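Local atomic coordinates of 2-oxoglutarate dehydrogenase E3 component (Thermus thermophilus, PDB entry 2YQU), a protein that probably catalyses the NAD(+)-dependent reoxidation of dihydrolipoyl groups carried on protein lysines, using one bound FAD per subunit. Residues L41-P47 / V87-T92. Sequence-based numbering, arbitrary orientation.
Sequences LRVGCIP and VVQANT. With FAD (flavin-adenine dinucleotide), chain D.
L41 meets the helix 77-102 through its CD2 methyl, which lies 3.2 Å from N91 CB and also touches T92 CG2, tight at 3.3 Å for two methyl carbons. CD1 of the same leucine rests against the backbone carbonyl of N91; the fork thus straddles the neighbouring residues N91 and T92. One turn back, both methyls of V88 border L41 O, CG1 at 3.6 Å from it, and CG2 also packs 3.8 Å from P47 CD. L41 O is buried here and has no partner in the model. With I46 CG2 set anti to the backbone N, that branch reaches V87 CG1 (3.6 Å) and N91 ND2. That amide is held within its own helix: ND2 donates to V87 O at 2.7 Å and 174°, from above the carbonyl plane, while N91 N reaches the same oxygen from the opposite face. On the side of 41-47 turned to the cofactor, R42 NH2 donates to ribose O3B of FAD (2.9 Å), and C45 SG lies 3.3 Å from flavin C10. C45 is disulfide-bonded to C40, probably the redox-active pair as in this oxidoreductase family. H434 of the second subunit packs on C45 and I46. Between the two segments the contact thus rests on van der Waals fit, without a polar bond, whereas 41-47 bonds specifically to the FAD ribose through R42 and to C40 through the disulfide, whose C45 sulfur sits against the flavin.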
ATOM      1  N   LEU A  41      13.182  -1.001 -17.916  1.00 18.78           N
ATOM      2  CA  LEU A  41      12.128  -0.320 -18.657  1.00 19.24           C
ATOM      3  C   LEU A  41      11.741  -1.066 -19.942  1.00 18.68           C
ATOM      4  O   LEU A  41      10.563  -1.175 -20.262  1.00 18.68           O
ATOM      5  CB  LEU A  41      12.561   1.106 -18.994  1.00 19.79           C
ATOM      6  CG  LEU A  41      11.443   2.136 -19.018  1.00 22.30           C
ATOM      7  CD1 LEU A  41      12.027   3.523 -19.185  1.00 23.55           C
ATOM      8  CD2 LEU A  41      10.430   1.829 -20.107  1.00 24.07           C
ATOM      9  N   ARG A  42      12.739  -1.568 -20.665  1.00 18.34           N
ATOM     10  CA  ARG A  42      12.528  -2.117 -22.001  1.00 18.24           C
ATOM     11  C   ARG A  42      11.969  -3.534 -21.990  1.00 17.73           C
ATOM     12  O   ARG A  42      11.040  -3.850 -22.752  1.00 17.46           O
ATOM     13  CB  ARG A  42      13.839  -2.096 -22.795  1.00 18.21           C
ATOM     14  CG  ARG A  42      14.407  -0.718 -23.056  1.00 18.95           C
ATOM     15  CD  ARG A  42      15.661  -0.740 -23.948  1.00 18.89           C
ATOM     16  NE  ARG A  42      16.860  -1.164 -23.218  1.00 20.34           N
ATOM     17  CZ  ARG A  42      17.328  -2.413 -23.159  1.00 20.07           C
ATOM     18  NH1 ARG A  42      16.708  -3.420 -23.767  1.00 20.41           N
ATOM     19  NH2 ARG A  42      18.425  -2.664 -22.461  1.00 20.20           N
ATOM     20  N   VAL A  43      12.550  -4.385 -21.145  1.00 17.36           N
ATOM     21  CA  VAL A  43      12.271  -5.827 -21.157  1.00 17.28           C
ATOM     22  C   VAL A  43      12.216  -6.441 -19.753  1.00 16.86           C
ATOM     23  O   VAL A  43      12.411  -7.644 -19.595  1.00 16.47           O
ATOM     24  CB  VAL A  43      13.339  -6.585 -21.979  1.00 17.39           C
ATOM     25  CG1 VAL A  43      13.335  -6.110 -23.431  1.00 18.15           C
ATOM     26  CG2 VAL A  43      14.731  -6.421 -21.358  1.00 17.87           C
ATOM     27  N   GLY A  44      11.931  -5.616 -18.743  1.00 16.67           N
ATOM     28  CA  GLY A  44      12.041  -6.033 -17.357  1.00 16.46           C
ATOM     29  C   GLY A  44      10.857  -5.635 -16.490  1.00 16.44           C
ATOM     30  O   GLY A  44       9.730  -6.037 -16.763  1.00 15.73           O
ATOM     31  N   CYS A  45      11.134  -4.847 -15.450  1.00 16.07           N
ATOM     32  CA  CYS A  45      10.144  -4.458 -14.444  1.00 16.43           C
ATOM     33  C   CYS A  45       8.857  -3.931 -15.059  1.00 16.19           C
ATOM     34  O   CYS A  45       7.776  -4.327 -14.667  1.00 16.46           O
ATOM     35  CB  CYS A  45      10.703  -3.372 -13.499  1.00 16.75           C
ATOM     36  SG  CYS A  45      12.498  -3.292 -13.274  1.00 17.79           S
ATOM     37  N   ILE A  46       8.979  -3.010 -16.007  1.00 15.62           N
ATOM     38  CA  ILE A  46       7.813  -2.302 -16.508  1.00 15.69           C
ATOM     39  C   ILE A  46       6.896  -3.209 -17.334  1.00 15.49           C
ATOM     40  O   ILE A  46       5.726  -3.326 -17.000  1.00 15.32           O
ATOM     41  CB  ILE A  46       8.219  -1.011 -17.244  1.00 15.72           C
ATOM     42  CG1 ILE A  46       8.856  -0.029 -16.248  1.00 16.58           C
ATOM     43  CG2 ILE A  46       7.024  -0.384 -17.954  1.00 16.05           C
ATOM     44  CD1 ILE A  46       7.966   0.346 -15.048  1.00 16.15           C
ATOM     45  N   PRO A  47       7.381  -3.856 -18.390  1.00 15.15           N
ATOM     46  CA  PRO A  47       6.485  -4.757 -19.137  1.00 15.56           C
ATOM     47  C   PRO A  47       5.958  -5.917 -18.281  1.00 15.81           C
ATOM     48  O   PRO A  47       4.787  -6.274 -18.439  1.00 16.62           O
ATOM     49  CB  PRO A  47       7.354  -5.251 -20.301  1.00 15.52           C
ATOM     50  CG  PRO A  47       8.761  -5.030 -19.851  1.00 15.36           C
ATOM     51  CD  PRO A  47       8.728  -3.799 -18.989  1.00 14.86           C
ATOM     52  N   VAL A  87       2.661   1.159 -22.163  1.00 18.90           N
ATOM     53  CA  VAL A  87       3.236   1.504 -20.868  1.00 18.90           C
ATOM     54  C   VAL A  87       4.749   1.679 -21.022  1.00 19.25           C
ATOM     55  O   VAL A  87       5.327   2.629 -20.501  1.00 19.15           O
ATOM     56  CB  VAL A  87       2.941   0.428 -19.797  1.00 19.00           C
ATOM     57  CG1 VAL A  87       3.700   0.732 -18.515  1.00 19.24           C
ATOM     58  CG2 VAL A  87       1.444   0.317 -19.518  1.00 19.29           C
ATOM     59  N   VAL A  88       5.384   0.757 -21.744  1.00 19.50           N
ATOM     60  CA  VAL A  88       6.829   0.814 -21.970  1.00 19.80           C
ATOM     61  C   VAL A  88       7.192   2.075 -22.746  1.00 20.31           C
ATOM     62  O   VAL A  88       8.122   2.786 -22.362  1.00 19.89           O
ATOM     63  CB  VAL A  88       7.335  -0.444 -22.715  1.00 19.63           C
ATOM     64  CG1 VAL A  88       8.756  -0.245 -23.246  1.00 20.24           C
ATOM     65  CG2 VAL A  88       7.278  -1.672 -21.785  1.00 19.02           C
ATOM     66  N   GLN A  89       6.453   2.340 -23.827  1.00 21.17           N
ATOM     67  CA  GLN A  89       6.673   3.518 -24.678  1.00 22.12           C
ATOM     68  C   GLN A  89       6.602   4.811 -23.851  1.00 21.88           C
ATOM     69  O   GLN A  89       7.440   5.680 -24.002  1.00 22.00           O
ATOM     70  CB  GLN A  89       5.684   3.534 -25.873  1.00 22.86           C
ATOM     71  CG  GLN A  89       5.099   4.916 -26.296  1.00 26.02           C
ATOM     72  CD  GLN A  89       3.565   5.000 -26.150  1.00 28.95           C
ATOM     73  OE1 GLN A  89       3.041   5.265 -25.051  1.00 29.98           O
ATOM     74  NE2 GLN A  89       2.850   4.770 -27.253  1.00 29.20           N
ATOM     75  N   ALA A  90       5.621   4.909 -22.955  1.00 21.74           N
ATOM     76  CA  ALA A  90       5.432   6.105 -22.133  1.00 21.98           C
ATOM     77  C   ALA A  90       6.588   6.309 -21.161  1.00 22.39           C
ATOM     78  O   ALA A  90       7.016   7.440 -20.922  1.00 22.20           O
ATOM     79  CB  ALA A  90       4.112   6.023 -21.359  1.00 21.90           C
ATOM     80  N   ASN A  91       7.095   5.210 -20.612  1.00 22.56           N
ATOM     81  CA  ASN A  91       8.195   5.264 -19.658  1.00 23.14           C
ATOM     82  C   ASN A  91       9.523   5.628 -20.324  1.00 23.18           C
ATOM     83  O   ASN A  91      10.267   6.451 -19.783  1.00 23.46           O
ATOM     84  CB  ASN A  91       8.326   3.935 -18.906  1.00 23.36           C
ATOM     85  CG  ASN A  91       7.382   3.831 -17.738  1.00 24.16           C
ATOM     86  OD1 ASN A  91       7.737   4.165 -16.619  1.00 27.04           O
ATOM     87  ND2 ASN A  91       6.175   3.355 -17.990  1.00 25.65           N
ATOM     88  N   THR A  92       9.825   5.025 -21.478  1.00 23.35           N
ATOM     89  CA  THR A  92      11.084   5.323 -22.184  1.00 23.62           C
ATOM     90  C   THR A  92      11.090   6.767 -22.662  1.00 23.78           C
ATOM     91  O   THR A  92      12.122   7.428 -22.607  1.00 23.95           O
ATOM     92  CB  THR A  92      11.366   4.382 -23.397  1.00 23.91           C
ATOM     93  OG1 THR A  92      10.271   4.403 -24.315  1.00 24.94           O
ATOM     94  CG2 THR A  92      11.493   2.932 -22.982  1.00 23.49           C
TER
HETATM   95  PA  FAD D1601      20.265  -2.315 -16.847  1.00 14.89           P
HETATM   96  O1A FAD D1601      20.396  -3.685 -17.398  1.00 14.95           O
HETATM   97  O2A FAD D1601      18.816  -1.929 -16.521  1.00 16.29           O
HETATM   98  O5B FAD D1601      20.931  -1.279 -17.869  1.00 16.44           O
HETATM   99  C5B FAD D1601      22.170  -1.583 -18.461  1.00 15.84           C
HETATM  100  C4B FAD D1601      22.193  -0.906 -19.815  1.00 16.54           C
HETATM  101  O4B FAD D1601      23.537  -0.842 -20.249  1.00 15.82           O
HETATM  102  C3B FAD D1601      21.421  -1.681 -20.880  1.00 16.43           C
HETATM  103  O3B FAD D1601      20.415  -0.866 -21.440  1.00 18.40           O
HETATM  104  C2B FAD D1601      22.464  -2.048 -21.918  1.00 17.07           C
HETATM  105  O2B FAD D1601      21.965  -1.938 -23.231  1.00 17.80           O
HETATM  106  C1B FAD D1601      23.572  -1.044 -21.644  1.00 16.43           C
HETATM  107  N9A FAD D1601      24.943  -1.449 -21.968  1.00 15.67           N
HETATM  108  C8A FAD D1601      25.631  -2.554 -21.534  1.00 16.35           C
HETATM  109  N7A FAD D1601      26.884  -2.503 -22.022  1.00 15.77           N
HETATM  110  C5A FAD D1601      27.007  -1.379 -22.765  1.00 15.76           C
HETATM  111  C6A FAD D1601      28.060  -0.833 -23.493  1.00 16.54           C
HETATM  112  N6A FAD D1601      29.293  -1.331 -23.452  1.00 17.13           N
HETATM  113  N1A FAD D1601      27.841   0.356 -24.141  1.00 16.57           N
HETATM  114  C2A FAD D1601      26.638   1.016 -24.097  1.00 17.84           C
HETATM  115  N3A FAD D1601      25.603   0.472 -23.366  1.00 17.71           N
HETATM  116  C4A FAD D1601      25.796  -0.706 -22.729  1.00 17.23           C
HETATM  117  N1  FAD D1601      13.931  -5.263 -10.718  1.00 13.87           N
HETATM  118  C2  FAD D1601      13.154  -4.673  -9.744  1.00 15.26           C
HETATM  119  O2  FAD D1601      13.660  -3.973  -8.861  1.00 15.30           O
HETATM  120  N3  FAD D1601      11.796  -4.867  -9.750  1.00 14.21           N
HETATM  121  C4  FAD D1601      11.203  -5.651 -10.714  1.00 14.06           C
HETATM  122  O4  FAD D1601       9.986  -5.621 -10.783  1.00 14.73           O
HETATM  123  C4X FAD D1601      11.971  -6.251 -11.712  1.00 14.85           C
HETATM  124  N5  FAD D1601      11.382  -7.040 -12.687  1.00 15.70           N
HETATM  125  C5X FAD D1601      12.183  -7.619 -13.669  1.00 16.28           C
HETATM  126  C6  FAD D1601      11.586  -8.416 -14.649  1.00 14.37           C
HETATM  127  C7  FAD D1601      12.375  -9.009 -15.646  1.00 15.29           C
HETATM  128  C7M FAD D1601      11.685  -9.774 -16.744  1.00 13.13           C
HETATM  129  C8  FAD D1601      13.750  -8.801 -15.660  1.00 15.42           C
HETATM  130  C8M FAD D1601      14.576  -9.148 -16.872  1.00 15.38           C
HETATM  131  C9  FAD D1601      14.344  -8.008 -14.677  1.00 16.03           C
HETATM  132  C9A FAD D1601      13.566  -7.420 -13.672  1.00 15.87           C
HETATM  133  N10 FAD D1601      14.153  -6.636 -12.676  1.00 15.97           N
HETATM  134  C10 FAD D1601      13.350  -6.054 -11.706  1.00 13.75           C
HETATM  135  C1' FAD D1601      15.646  -6.478 -12.544  1.00 16.19           C
HETATM  136  C2' FAD D1601      16.041  -5.133 -13.160  1.00 16.14           C
HETATM  137  O2' FAD D1601      15.659  -5.077 -14.526  1.00 15.73           O
HETATM  138  C3' FAD D1601      17.526  -4.832 -12.991  1.00 16.03           C
HETATM  139  O3' FAD D1601      17.891  -4.989 -11.633  1.00 13.27           O
HETATM  140  C4' FAD D1601      17.844  -3.400 -13.408  1.00 14.91           C
HETATM  141  O4' FAD D1601      17.482  -3.187 -14.750  1.00 15.50           O
HETATM  142  C5' FAD D1601      19.327  -3.087 -13.176  1.00 15.94           C
HETATM  143  O5' FAD D1601      19.628  -1.789 -13.638  1.00 15.96           O
HETATM  144  P   FAD D1601      21.094  -1.440 -14.198  1.00 14.53           P
HETATM  145  O1P FAD D1601      21.159   0.020 -14.509  1.00 15.86           O
HETATM  146  O2P FAD D1601      22.177  -1.974 -13.278  1.00 16.19           O
HETATM  147  O3P FAD D1601      21.257  -2.261 -15.577  1.00 15.22           O